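Local coordinates for protein UTP--glucose-1-phosphate uridylyltransferase (Acinetobacter baumannii, PDB 6IKX) that catalyses the formation of UDP-alpha-D-glucose and diphosphate from UTP and alpha-D-glucose 1-phosphate, at residues Ile2-Leu7 against Ile48-Leu53; Val28-Arg33 against Leu265-His270; Gln140-Arg145 against Arg250-Thr255; Ala155-Val160 against Thr245-Arg250; Ala214-Leu219 against Thr234-Met239. The protein carries 1 engineered substitution. One frame throughout, in Å; residues are numbered along the deposited sequence.

Interaction 1 (Ile2-Leu7 against Ile48-Leu53); sequences IKKAVL and IEQIIL
Lys-3 O receives two consecutive backbone N-H groups, from Glu-49 N at 2.8 Å and from Gln-50 N at 3.0 Å, where the two segments enter register. Three further backbone bonds follow: Ala-5 N to Gln-50 O, Ile-52 N to Ala-5 O and Leu-7 N to Ile-52 O. The alternation of donors and acceptors, with an axis angle of 23°, identifies strands 4-7 and 50-53 as a parallel pair. On the face of Ala-5 and Leu-7, Ile-48 leans across: its CG2 meets Ala-5 CB at 3.8 Å, while CD1 reaches Lys-4 O at 3.6 Å. Farther along this face Leu-7 CB rests on Leu-53 CD2 at 4.0 Å. On the other face the extended Lys-4 chain runs alongside Gln-50, CE passing OE1 at 3.2 Å, and carries NZ on to a hydrogen bond with Val-119 O. Lys-3 and Glu-49 also lie side by side, but NZ and OE2 stay 4.5 Å apart, too far for a salt bridge, though the opposite charges probably attract. Strand 125-128 pairs with the far edge of 4-8, and helix 35-44, which packs on Leu-7 and Ile-51, makes the connection a beta-alpha-beta crossover of the nucleotide-binding half of the GT-A fold.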
# COMPACT_ATOMS: atom_id res chain seq x y z
N ILE A 2 -5.20 -0.62 34.50
CA ILE A 2 -5.56 -0.97 33.08
C ILE A 2 -4.76 -0.08 32.13
O ILE A 2 -5.11 1.12 32.02
CB ILE A 2 -7.08 -0.87 32.81
CG1 ILE A 2 -7.92 -1.70 33.78
CG2 ILE A 2 -7.38 -1.21 31.35
CD1 ILE A 2 -7.63 -3.19 33.83
N LYS A 3 -3.77 -0.65 31.44
CA LYS A 3 -2.82 0.07 30.54
C LYS A 3 -2.99 -0.34 29.06
O LYS A 3 -2.42 0.37 28.20
CB LYS A 3 -1.38 -0.18 31.00
CG LYS A 3 -1.04 0.23 32.43
CD LYS A 3 -1.03 1.74 32.70
CE LYS A 3 -2.32 2.27 33.31
NZ LYS A 3 -2.08 3.31 34.34
N LYS A 4 -3.65 -1.46 28.78
CA LYS A 4 -3.86 -2.02 27.41
C LYS A 4 -5.32 -1.90 26.93
O LYS A 4 -6.25 -2.06 27.72
CB LYS A 4 -3.46 -3.49 27.41
CG LYS A 4 -2.08 -3.72 27.94
CD LYS A 4 -1.63 -5.12 27.78
CE LYS A 4 -0.17 -5.24 28.15
NZ LYS A 4 0.37 -6.47 27.56
N ALA A 5 -5.50 -1.65 25.64
CA ALA A 5 -6.81 -1.61 24.96
C ALA A 5 -6.67 -2.28 23.60
O ALA A 5 -5.74 -1.93 22.88
CB ALA A 5 -7.32 -0.19 24.84
N VAL A 6 -7.60 -3.17 23.28
CA VAL A 6 -7.73 -3.83 21.96
C VAL A 6 -8.74 -3.05 21.12
O VAL A 6 -9.85 -2.85 21.63
CB VAL A 6 -8.12 -5.30 22.16
CG1 VAL A 6 -8.48 -5.97 20.83
CG2 VAL A 6 -7.00 -6.04 22.89
N LEU A 7 -8.32 -2.47 19.98
CA LEU A 7 -9.27 -1.80 19.04
C LEU A 7 -9.43 -2.74 17.87
O LEU A 7 -8.48 -2.92 17.11
CB LEU A 7 -8.77 -0.47 18.51
CG LEU A 7 -8.31 0.60 19.50
CD1 LEU A 7 -8.74 1.98 19.03
CD2 LEU A 7 -8.76 0.30 20.92
N ILE A 48 -4.91 4.72 29.07
CA ILE A 48 -4.37 3.62 28.22
C ILE A 48 -3.01 4.07 27.69
O ILE A 48 -2.83 5.27 27.35
CB ILE A 48 -5.34 3.18 27.10
CG1 ILE A 48 -6.67 2.68 27.68
CG2 ILE A 48 -4.69 2.15 26.17
CD1 ILE A 48 -6.55 1.43 28.53
N GLU A 49 -2.09 3.12 27.59
CA GLU A 49 -0.69 3.36 27.17
C GLU A 49 -0.31 2.54 25.95
O GLU A 49 0.64 2.96 25.27
CB GLU A 49 0.23 2.99 28.34
CG GLU A 49 0.22 4.06 29.42
CD GLU A 49 1.12 3.82 30.62
OE1 GLU A 49 1.80 2.77 30.67
OE2 GLU A 49 1.12 4.69 31.50
N GLN A 50 -0.94 1.38 25.76
CA GLN A 50 -0.67 0.43 24.65
C GLN A 50 -1.98 0.22 23.88
O GLN A 50 -2.94 -0.42 24.46
CB GLN A 50 -0.13 -0.90 25.17
CG GLN A 50 0.53 -1.75 24.09
CD GLN A 50 0.94 -3.12 24.58
OE1 GLN A 50 0.26 -3.77 25.38
NE2 GLN A 50 2.08 -3.58 24.11
N ILE A 51 -2.03 0.81 22.66
CA ILE A 51 -3.15 0.68 21.68
C ILE A 51 -2.87 -0.56 20.85
O ILE A 51 -1.84 -0.61 20.17
CB ILE A 51 -3.30 1.97 20.85
CG1 ILE A 51 -3.76 3.14 21.73
CG2 ILE A 51 -4.25 1.77 19.67
CD1 ILE A 51 -5.07 2.87 22.46
N ILE A 52 -3.69 -1.59 20.99
CA ILE A 52 -3.50 -2.88 20.26
C ILE A 52 -4.53 -2.94 19.14
O ILE A 52 -5.69 -3.28 19.44
CB ILE A 52 -3.61 -4.08 21.22
CG1 ILE A 52 -2.74 -3.87 22.46
CG2 ILE A 52 -3.27 -5.39 20.49
CD1 ILE A 52 -2.88 -4.93 23.53
N LEU A 53 -4.14 -2.54 17.92
CA LEU A 53 -5.03 -2.56 16.71
C LEU A 53 -5.10 -4.02 16.20
O LEU A 53 -4.04 -4.54 15.83
CB LEU A 53 -4.42 -1.67 15.62
CG LEU A 53 -4.23 -0.20 15.94
CD1 LEU A 53 -3.60 0.53 14.78
CD2 LEU A 53 -5.52 0.47 16.31

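Interaction 2 (Val28-Arg33 against Leu265-His270); sequences VTVVDR and LKAVLH
One residue beyond Val-31, which touches Val-268 across the contact, OD2 of Asp-32 is gripped by three groups: Arg-33 NH2 at 2.9 Å, NE2 of His-275, and NZ of Lys-261 of the third subunit, the last as a salt bridge. Arg-33 approaches side-on, for its NE also reaches Asp-32 OD1 at 2.8 Å. Both carboxylate oxygens are met on their syn sides, though 27° to 29° out of the carboxylate plane. With an arginine and a lysine of the third subunit bonded to it, the carboxylate is probably ionised. This grip stands at the tip of a tight hairpin. Val-30 N bonds Arg-33 O at 2.9 Å, and a weak bond from Asp-32 N to Val-30 O closes a classic gamma turn centred on Val-31, whose phi is 76°. The turn presents its valines to helix 261-273 without any hydrogen bond between the two segments. Val-31 CG2 lies 4.0 Å from Val-268 O, Val-30 CA is 4.3 Å from Val-268 CG2, and Val-30 CG1 is 4.4 Å from Ala-267 CB: a loose fit, mostly of valine and alanine carbons, that buries 155 Å². Tyr-264 on the same helix adds a polar link through its OH to Thr-29 O, and Tyr-38 of helix 35-44 bonds Val-30 O. Thr-29 OG1 pairs with Tyr-264 OH of the third subunit, whose Thr-29 packs on Val-28.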
# COMPACT_ATOMS: atom_id res chain seq x y z
N VAL A 28 -12.40 7.41 7.98
CA VAL A 28 -13.48 8.30 7.49
C VAL A 28 -13.49 9.60 8.29
O VAL A 28 -13.50 9.57 9.55
CB VAL A 28 -14.79 7.51 7.61
CG1 VAL A 28 -16.02 8.37 7.84
CG2 VAL A 28 -14.94 6.63 6.37
N THR A 29 -13.57 10.73 7.59
CA THR A 29 -13.23 12.03 8.19
C THR A 29 -14.46 12.52 8.95
O THR A 29 -15.56 12.45 8.43
CB THR A 29 -12.50 12.98 7.23
OG1 THR A 29 -13.06 14.30 7.37
CG2 THR A 29 -12.47 12.51 5.79
N VAL A 30 -14.23 12.95 10.18
CA VAL A 30 -15.29 13.45 11.08
C VAL A 30 -14.90 14.87 11.45
O VAL A 30 -14.04 15.03 12.34
CB VAL A 30 -15.43 12.52 12.28
CG1 VAL A 30 -16.35 13.10 13.35
CG2 VAL A 30 -15.88 11.15 11.82
N VAL A 31 -15.44 15.83 10.71
CA VAL A 31 -15.05 17.27 10.77
C VAL A 31 -13.72 17.44 10.03
O VAL A 31 -13.72 17.87 8.87
CB VAL A 31 -14.96 17.79 12.22
CG1 VAL A 31 -14.91 19.30 12.25
CG2 VAL A 31 -16.10 17.27 13.07
N ASP A 32 -12.60 17.16 10.68
CA ASP A 32 -11.28 17.43 10.08
C ASP A 32 -10.25 16.36 10.45
O ASP A 32 -9.05 16.64 10.18
CB ASP A 32 -10.82 18.80 10.57
CG ASP A 32 -10.50 18.86 12.06
OD1 ASP A 32 -10.87 17.92 12.78
OD2 ASP A 32 -9.85 19.84 12.48
N ARG A 33 -10.63 15.23 11.06
CA ARG A 33 -9.69 14.12 11.34
C ARG A 33 -10.38 12.75 11.23
O ARG A 33 -11.58 12.63 11.33
CB ARG A 33 -9.10 14.35 12.73
CG ARG A 33 -10.13 14.22 13.83
CD ARG A 33 -9.84 15.01 15.08
NE ARG A 33 -9.70 16.43 14.80
CZ ARG A 33 -8.61 17.16 15.00
NH1 ARG A 33 -7.52 16.63 15.52
NH2 ARG A 33 -8.62 18.43 14.67
N LEU A 265 -23.24 11.26 9.93
CA LEU A 265 -23.73 12.66 9.72
C LEU A 265 -24.04 13.28 11.09
O LEU A 265 -23.92 14.48 11.26
CB LEU A 265 -24.98 12.69 8.82
CG LEU A 265 -24.86 12.15 7.39
CD1 LEU A 265 -23.70 12.80 6.67
N LYS A 266 -24.48 12.49 12.06
CA LYS A 266 -24.88 13.05 13.38
C LYS A 266 -23.60 13.46 14.16
O LYS A 266 -23.57 14.55 14.72
CB LYS A 266 -25.76 12.03 14.11
CG LYS A 266 -26.49 12.51 15.37
CD LYS A 266 -26.70 11.36 16.36
CE LYS A 266 -27.74 11.58 17.43
NZ LYS A 266 -27.66 12.98 17.91
N ALA A 267 -22.56 12.64 14.16
CA ALA A 267 -21.24 12.95 14.76
C ALA A 267 -20.67 14.19 14.06
O ALA A 267 -20.29 15.17 14.75
CB ALA A 267 -20.31 11.75 14.66
N VAL A 268 -20.68 14.24 12.73
CA VAL A 268 -20.07 15.40 12.03
C VAL A 268 -20.75 16.66 12.56
O VAL A 268 -20.06 17.64 12.76
CB VAL A 268 -20.18 15.29 10.51
CG1 VAL A 268 -19.72 16.58 9.84
CG2 VAL A 268 -19.42 14.08 9.98
N LEU A 269 -22.06 16.64 12.76
CA LEU A 269 -22.81 17.84 13.19
C LEU A 269 -22.47 18.21 14.64
O LEU A 269 -22.31 19.43 14.93
CB LEU A 269 -24.30 17.54 13.03
CG LEU A 269 -24.81 17.63 11.60
CD1 LEU A 269 -26.15 16.95 11.50
CD2 LEU A 269 -24.92 19.09 11.16
N HIS A 270 -22.42 17.22 15.52
CA HIS A 270 -22.19 17.43 16.98
C HIS A 270 -20.73 17.77 17.24
O HIS A 270 -20.49 18.74 17.93
CB HIS A 270 -22.66 16.22 17.81
CG HIS A 270 -24.13 16.26 18.06
ND1 HIS A 270 -24.66 16.46 19.33
CD2 HIS A 270 -25.17 16.23 17.19
CE1 HIS A 270 -25.97 16.51 19.24
NE2 HIS A 270 -26.30 16.38 17.93

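Interaction 3 (Gln140-Arg145 against Arg250-Thr255); sequences QNDLSR and RMQGQT. With SO4 (sulfate ion), chain I.
Asp-142 and Gln-252 carry this contact, with the Asp-142 carboxylate receiving two successive backbone N-H groups. OD1 takes Gln-252 N at 2.6 Å in a nearly straight bond (175°), and OD2 takes Gly-253 N at 2.9 Å on its syn lone pair. Tyr-249 OH is a second hydrogen-bonding partner of OD1. CG of Asp-142 stands beside its own backbone N (chi1 -69°), which sends the carboxylate from the first turn of the helix to the 251-253 bend; there Met-251 CE also touches OD2 at 3.5 Å. Gln-252 folds back at chi2, and its OE1 comes 3.1 Å from Asp-142 OD1, a close approach of two acceptors, the carboxylate and amide planes turned 40° apart. The amide is held in that sense by NE2, which donates to Asp-136 OD1. The same OE1 lies over one face of the Arg-145 guanidinium, 3.2 Å from NE, at too poor an angle for a bond. Arg-145 is fixed instead through its edge: NE and NH2 both donate to Gln-140 O, while a sulfate that probably came with the crystallisation solution is weakly bonded to NH1. Asn-141 OD1 N-caps helix 142-153 through Ser-144 N. The contact thus ties the start of that helix to the turn joining strand 246-250 to strand 254-257, which pairs with 132-135.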
# COMPACT_ATOMS: atom_id res chain seq x y z
N GLN A 140 -14.65 13.93 32.86
CA GLN A 140 -14.07 12.56 33.04
C GLN A 140 -14.85 11.60 32.13
O GLN A 140 -16.06 11.39 32.35
CB GLN A 140 -14.10 12.07 34.49
CG GLN A 140 -13.38 10.74 34.67
CD GLN A 140 -13.51 10.06 36.02
OE1 GLN A 140 -12.94 8.98 36.24
NE2 GLN A 140 -14.26 10.66 36.93
N ASN A 141 -14.18 11.02 31.12
CA ASN A 141 -14.87 10.20 30.09
C ASN A 141 -15.39 8.92 30.76
O ASN A 141 -14.85 8.54 31.82
CB ASN A 141 -14.04 10.06 28.80
CG ASN A 141 -12.87 9.12 28.87
OD1 ASN A 141 -12.83 8.21 29.69
ND2 ASN A 141 -11.93 9.32 27.95
N ASP A 142 -16.48 8.37 30.22
CA ASP A 142 -17.08 7.08 30.64
C ASP A 142 -16.03 5.96 30.68
O ASP A 142 -16.14 5.09 31.54
CB ASP A 142 -18.23 6.67 29.72
CG ASP A 142 -19.46 7.55 29.84
OD1 ASP A 142 -19.95 7.72 30.96
OD2 ASP A 142 -19.95 8.03 28.78
N LEU A 143 -15.06 5.89 29.76
CA LEU A 143 -14.13 4.73 29.78
C LEU A 143 -13.31 4.76 31.07
O LEU A 143 -13.01 3.68 31.61
CB LEU A 143 -13.19 4.74 28.58
CG LEU A 143 -12.20 3.57 28.61
CD1 LEU A 143 -12.93 2.24 28.49
CD2 LEU A 143 -11.17 3.70 27.51
N SER A 144 -12.93 5.95 31.52
CA SER A 144 -12.13 6.14 32.75
C SER A 144 -13.00 5.81 33.97
O SER A 144 -12.54 5.04 34.84
CB SER A 144 -11.57 7.53 32.78
OG SER A 144 -11.66 8.08 34.07
N ARG A 145 -14.22 6.34 34.03
CA ARG A 145 -15.17 5.97 35.11
C ARG A 145 -15.26 4.46 35.19
O ARG A 145 -15.14 3.91 36.29
CB ARG A 145 -16.57 6.49 34.82
CG ARG A 145 -16.81 7.90 35.30
CD ARG A 145 -17.95 8.46 34.51
NE ARG A 145 -17.63 9.83 34.20
CZ ARG A 145 -17.88 10.84 35.00
NH1 ARG A 145 -18.48 10.63 36.16
NH2 ARG A 145 -17.53 12.06 34.64
N ARG A 250 -23.36 2.11 33.14
CA ARG A 250 -24.22 2.99 32.33
C ARG A 250 -23.52 4.33 32.13
O ARG A 250 -23.29 5.06 33.12
CB ARG A 250 -25.59 3.23 32.99
CG ARG A 250 -26.56 4.06 32.15
CD ARG A 250 -27.74 4.42 33.02
NE ARG A 250 -28.79 5.22 32.37
CZ ARG A 250 -29.90 5.60 32.99
NH1 ARG A 250 -30.10 5.28 34.26
NH2 ARG A 250 -30.81 6.31 32.36
N MET A 251 -23.28 4.62 30.86
CA MET A 251 -22.70 5.87 30.37
C MET A 251 -23.33 7.08 31.05
O MET A 251 -24.55 7.07 31.31
CB MET A 251 -22.99 6.02 28.88
CG MET A 251 -22.18 5.12 28.03
SD MET A 251 -22.60 5.41 26.33
CE MET A 251 -21.94 7.05 26.06
N GLN A 252 -22.53 8.13 31.17
CA GLN A 252 -22.99 9.49 31.49
C GLN A 252 -22.95 10.32 30.19
O GLN A 252 -23.63 11.33 30.15
CB GLN A 252 -22.18 9.95 32.72
CG GLN A 252 -21.73 11.39 32.72
CD GLN A 252 -20.52 11.52 31.85
OE1 GLN A 252 -19.65 10.65 31.86
NE2 GLN A 252 -20.50 12.59 31.07
N GLY A 253 -22.23 9.86 29.15
CA GLY A 253 -21.93 10.63 27.92
C GLY A 253 -22.85 10.23 26.78
O GLY A 253 -23.91 9.69 27.07
N GLN A 254 -22.45 10.44 25.53
CA GLN A 254 -23.31 10.26 24.33
C GLN A 254 -22.55 9.45 23.27
O GLN A 254 -21.34 9.72 23.09
CB GLN A 254 -23.72 11.64 23.80
CG GLN A 254 -24.91 11.59 22.85
CD GLN A 254 -25.36 12.94 22.33
OE1 GLN A 254 -26.43 13.05 21.73
NE2 GLN A 254 -24.54 13.96 22.54
N THR A 255 -23.20 8.51 22.58
CA THR A 255 -22.55 7.66 21.53
C THR A 255 -22.96 8.13 20.14
O THR A 255 -23.99 8.81 20.03
CB THR A 255 -22.86 6.17 21.74
OG1 THR A 255 -24.18 5.89 21.27
CG2 THR A 255 -22.75 5.78 23.19
S SO4 I . -19.82 14.19 37.95
O1 SO4 I . -18.50 13.66 37.71
O2 SO4 I . -19.71 15.35 38.79
O3 SO4 I . -20.63 13.20 38.60
O4 SO4 I . -20.44 14.57 36.69

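Interaction 4 (Ala155-Val160 against Thr245-Arg250); sequences AAQIMV and TVEAYR
The Gln-157 amide and the Glu-247 carboxylate lie side by side with their planes almost perpendicular, 83° apart. Gln-157 NE2 donates to Glu-247 OE1 at 2.9 Å, within the amide plane but from above the carboxylate plane. Its other N-H goes to Ala-155 O at 2.7 Å, and OE1 to Ser-185 OG, so this buried amide is fixed by three bonds. Glu-247 OE2 has a salt bridge with Arg-149 of helix 142-153, consistent with an ionised carboxylate. The Tyr-249 ring is met at its edge, where Met-159 CG approaches CD2 at 4.1 Å. Both residues have CG anti to the backbone N (chi1 165° in Tyr-249), which makes the two chains run alongside one another. On the opposite face of the sheet, Ile-158 CD1 presses on Val-246 CG1 at 3.6 Å, and Val-160 CG1 faces Ala-248 CB at 4.3 Å. Beneath these side chains, four backbone bonds join the strands in register, from Glu-247 N to Ala-156 O at 2.8 Å through to Val-160 N to Tyr-249 O at 2.9 Å. Strand 156-162 also pairs antiparallel with 204-207 and 209-212, so this parallel pair belongs to the mixed sheet characteristic of GT-A nucleotidyltransferases, with Val-206, a UDP-glucose-binding residue, close to Ile-158.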
# COMPACT_ATOMS: atom_id res chain seq x y z
N ALA A 155 -14.77 -6.83 38.85
CA ALA A 155 -15.89 -7.36 38.03
C ALA A 155 -15.80 -6.79 36.61
O ALA A 155 -15.63 -5.56 36.46
CB ALA A 155 -17.21 -6.96 38.63
N ALA A 156 -15.97 -7.64 35.59
CA ALA A 156 -15.91 -7.22 34.18
C ALA A 156 -16.99 -6.14 33.99
O ALA A 156 -17.99 -6.17 34.72
CB ALA A 156 -16.08 -8.38 33.25
N GLN A 157 -16.71 -5.18 33.12
CA GLN A 157 -17.60 -4.03 32.83
C GLN A 157 -18.01 -4.12 31.35
O GLN A 157 -17.13 -4.38 30.47
CB GLN A 157 -16.90 -2.72 33.19
CG GLN A 157 -16.40 -2.65 34.64
CD GLN A 157 -17.51 -2.59 35.68
OE1 GLN A 157 -18.42 -1.75 35.61
NE2 GLN A 157 -17.44 -3.50 36.65
N ILE A 158 -19.31 -3.98 31.12
CA ILE A 158 -19.93 -3.80 29.78
C ILE A 158 -20.60 -2.42 29.78
O ILE A 158 -21.54 -2.18 30.56
CB ILE A 158 -20.90 -4.94 29.44
CG1 ILE A 158 -20.17 -6.22 29.03
CG2 ILE A 158 -21.87 -4.53 28.36
CD1 ILE A 158 -19.43 -6.93 30.12
N MET A 159 -20.09 -1.50 28.96
CA MET A 159 -20.72 -0.15 28.87
C MET A 159 -22.08 -0.30 28.16
O MET A 159 -22.15 -1.06 27.17
CB MET A 159 -19.80 0.85 28.15
CG MET A 159 -20.35 2.28 28.18
SD MET A 159 -19.28 3.55 27.47
CE MET A 159 -17.77 3.27 28.39
N VAL A 160 -23.11 0.35 28.71
CA VAL A 160 -24.51 0.34 28.18
C VAL A 160 -25.06 1.77 28.21
O VAL A 160 -24.52 2.63 28.93
CB VAL A 160 -25.44 -0.60 28.97
CG1 VAL A 160 -24.95 -2.04 28.91
CG2 VAL A 160 -25.64 -0.17 30.42
N THR A 245 -18.38 -12.19 38.71
CA THR A 245 -19.38 -11.11 38.56
C THR A 245 -19.04 -10.41 37.25
O THR A 245 -17.85 -10.31 36.91
CB THR A 245 -19.36 -10.14 39.75
OG1 THR A 245 -19.46 -10.94 40.93
CG2 THR A 245 -20.48 -9.11 39.69
N VAL A 246 -20.08 -10.01 36.54
CA VAL A 246 -20.05 -9.14 35.35
C VAL A 246 -21.05 -8.01 35.65
O VAL A 246 -22.14 -8.30 36.11
CB VAL A 246 -20.40 -9.98 34.11
CG1 VAL A 246 -20.13 -9.24 32.81
CG2 VAL A 246 -19.66 -11.30 34.13
N GLU A 247 -20.65 -6.77 35.47
CA GLU A 247 -21.51 -5.61 35.74
C GLU A 247 -21.71 -4.81 34.45
O GLU A 247 -20.83 -4.78 33.56
CB GLU A 247 -20.88 -4.69 36.77
CG GLU A 247 -20.67 -5.35 38.12
CD GLU A 247 -20.05 -4.41 39.14
OE1 GLU A 247 -19.47 -3.37 38.73
OE2 GLU A 247 -20.19 -4.69 40.32
N ALA A 248 -22.85 -4.18 34.39
CA ALA A 248 -23.24 -3.24 33.33
C ALA A 248 -23.03 -1.84 33.90
O ALA A 248 -23.55 -1.55 34.99
CB ALA A 248 -24.66 -3.54 32.94
N TYR A 249 -22.17 -1.08 33.24
CA TYR A 249 -21.77 0.31 33.56
C TYR A 249 -22.54 1.21 32.60
O TYR A 249 -22.34 1.08 31.38
CB TYR A 249 -20.26 0.54 33.43
CG TYR A 249 -19.93 2.01 33.40
CD1 TYR A 249 -19.86 2.75 34.56
CD2 TYR A 249 -19.86 2.68 32.19
CE1 TYR A 249 -19.64 4.12 34.52
CE2 TYR A 249 -19.69 4.05 32.13
CZ TYR A 249 -19.57 4.77 33.30
OH TYR A 249 -19.37 6.11 33.20
N ARG A 250 -23.36 2.11 33.14
CA ARG A 250 -24.22 2.99 32.33
C ARG A 250 -23.52 4.33 32.13
O ARG A 250 -23.29 5.06 33.12
CB ARG A 250 -25.59 3.23 32.99
CG ARG A 250 -26.56 4.06 32.15
CD ARG A 250 -27.74 4.42 33.02
NE ARG A 250 -28.79 5.22 32.37
CZ ARG A 250 -29.90 5.60 32.99
NH1 ARG A 250 -30.10 5.28 34.26
NH2 ARG A 250 -30.81 6.31 32.36

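Interaction 5 (Ala214-Leu219 against Thr234-Met239); sequences AKIMQL and TDAIAM. With SO4 (sulfate ion), chain D.
Leu-219 and Ala-236 meet methyl to carbonyl: CD1 of the leucine lies 3.5 Å from Ala-236 O, and no hydrogen bond joins the two segments. The relation is repeated in reverse by Met-239, whose CE comes 3.5 Å from Leu-219 O. Met-239 bends at chi3 (79°) to bring that methyl back, and the leucine and methionine chains run antiparallel past one another, Leu-219 CD2 reaching Met-239 CB at 4.1 Å. Ile-216 completes the apolar contact. Its CG1 branch is anti to the backbone N (chi1 -153°) and carries CD1 to the other helix, 4.0 Å from Ala-236 CB and 4.2 Å from Ile-237 CG1. The small Ala-236 is thereby flanked by Ile-216 and Leu-219, and the helices approach to 5.3 Å between CA atoms of Leu-219 and Ala-236. At the start of the second helix lies a sulfate, probably a crystallisation additive: Thr-234 N and OG1 both donate to sulfate O4, each at 3.1 Å, and Leu-233 N also bonds the ion. Helix N-termini commonly attract anions in this way. Helix 216-220, which follows strand 209-212, thus packs against helix 233-240, while Ile-216 and Met-217 also touch Phe-125 of strand 125-128.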
# COMPACT_ATOMS: atom_id res chain seq x y z
N ALA A 214 -7.98 -11.18 31.61
CA ALA A 214 -7.16 -11.93 30.64
C ALA A 214 -7.71 -13.34 30.49
O ALA A 214 -7.47 -13.95 29.43
CB ALA A 214 -5.73 -11.97 31.11
N LYS A 215 -8.32 -13.85 31.57
CA LYS A 215 -9.12 -15.11 31.60
C LYS A 215 -9.85 -15.23 30.26
O LYS A 215 -9.93 -16.36 29.75
CB LYS A 215 -10.24 -15.04 32.65
CG LYS A 215 -9.99 -15.59 34.05
CD LYS A 215 -11.22 -15.42 34.99
N ILE A 216 -10.45 -14.11 29.80
CA ILE A 216 -11.43 -14.06 28.68
C ILE A 216 -10.84 -14.75 27.45
O ILE A 216 -11.62 -15.19 26.66
CB ILE A 216 -11.86 -12.62 28.33
CG1 ILE A 216 -13.26 -12.51 27.70
CG2 ILE A 216 -10.83 -11.98 27.41
CD1 ILE A 216 -14.38 -13.17 28.50
N MET A 217 -9.52 -14.79 27.31
CA MET A 217 -8.84 -15.32 26.10
C MET A 217 -8.95 -16.84 26.04
O MET A 217 -9.01 -17.36 24.92
CB MET A 217 -7.35 -14.94 26.04
CG MET A 217 -7.11 -13.46 25.93
SD MET A 217 -7.44 -12.80 24.28
CE MET A 217 -7.26 -11.07 24.67
N GLN A 218 -8.93 -17.51 27.19
CA GLN A 218 -9.05 -18.99 27.28
C GLN A 218 -10.52 -19.34 27.16
O GLN A 218 -10.85 -20.38 26.58
CB GLN A 218 -8.49 -19.54 28.58
CG GLN A 218 -7.00 -19.83 28.50
CD GLN A 218 -6.20 -18.56 28.55
OE1 GLN A 218 -6.48 -17.69 29.38
NE2 GLN A 218 -5.22 -18.44 27.67
N LEU A 219 -11.36 -18.46 27.69
CA LEU A 219 -12.80 -18.56 27.44
C LEU A 219 -13.07 -18.46 25.94
O LEU A 219 -13.82 -19.33 25.44
CB LEU A 219 -13.51 -17.48 28.25
CG LEU A 219 -13.40 -17.62 29.77
CD1 LEU A 219 -14.29 -16.60 30.50
CD2 LEU A 219 -13.75 -19.03 30.21
N THR A 234 -20.03 -12.36 23.52
CA THR A 234 -21.17 -12.34 24.47
C THR A 234 -21.29 -13.67 25.21
O THR A 234 -21.74 -13.62 26.39
CB THR A 234 -22.50 -12.05 23.78
OG1 THR A 234 -22.59 -12.93 22.66
CG2 THR A 234 -22.62 -10.62 23.33
N ASP A 235 -20.88 -14.78 24.59
CA ASP A 235 -20.96 -16.11 25.24
C ASP A 235 -19.59 -16.54 25.80
O ASP A 235 -19.56 -17.47 26.65
CB ASP A 235 -21.72 -17.12 24.36
CG ASP A 235 -21.07 -17.48 23.05
OD1 ASP A 235 -19.84 -17.64 23.05
OD2 ASP A 235 -21.82 -17.63 22.06
N ALA A 236 -18.50 -15.87 25.46
CA ALA A 236 -17.28 -15.93 26.30
C ALA A 236 -17.57 -15.23 27.64
O ALA A 236 -17.16 -15.74 28.67
CB ALA A 236 -16.11 -15.29 25.59
N ILE A 237 -18.32 -14.12 27.61
CA ILE A 237 -18.72 -13.37 28.82
C ILE A 237 -19.76 -14.20 29.59
O ILE A 237 -19.59 -14.39 30.83
CB ILE A 237 -19.22 -11.98 28.40
CG1 ILE A 237 -18.04 -11.14 27.89
CG2 ILE A 237 -19.97 -11.29 29.53
CD1 ILE A 237 -18.44 -9.88 27.11
N ALA A 238 -20.75 -14.77 28.90
CA ALA A 238 -21.63 -15.79 29.52
C ALA A 238 -20.77 -16.79 30.31
O ALA A 238 -21.11 -17.00 31.49
CB ALA A 238 -22.51 -16.50 28.52
N MET A 239 -19.71 -17.37 29.72
CA MET A 239 -18.87 -18.42 30.36
C MET A 239 -18.14 -17.85 31.59
O MET A 239 -17.88 -18.61 32.55
CB MET A 239 -17.82 -19.00 29.40
CG MET A 239 -18.39 -19.99 28.37
SD MET A 239 -17.46 -20.11 26.80
CE MET A 239 -16.12 -21.17 27.33
S SO4 D . -19.79 -11.00 19.65
O1 SO4 D . -18.43 -11.45 19.57
O2 SO4 D . -19.86 -9.65 20.15
O3 SO4 D . -20.38 -11.06 18.34
O4 SO4 D . -20.52 -11.87 20.54

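Overall arrangement
Interactions 1 and 4 are two parallel pairs in one mixed sheet, their centres 18 Å apart. Interaction 1 leads directly into the UTP site, since Pro-8, a UTP-binding residue, follows Leu-7 in the chain; interaction 4 adjoins the UDP-glucose site, with the side chain of Ile-158 about 4 Å from that of Val-206. Neither nucleotide is bound to this chain in the model. Interaction 3 shares Arg-250 with interaction 4, and Met-251 N lies 3.0 Å from Val-160 O at their junction. Interaction 5 touches interaction 4 through Ile-237 CG2 and Val-246 CG1, 3.9 Å apart. Interaction 2, at the subunit interface, reaches interaction 3 through Gln-254 but lies 34 Å, centre to centre, from interaction 5.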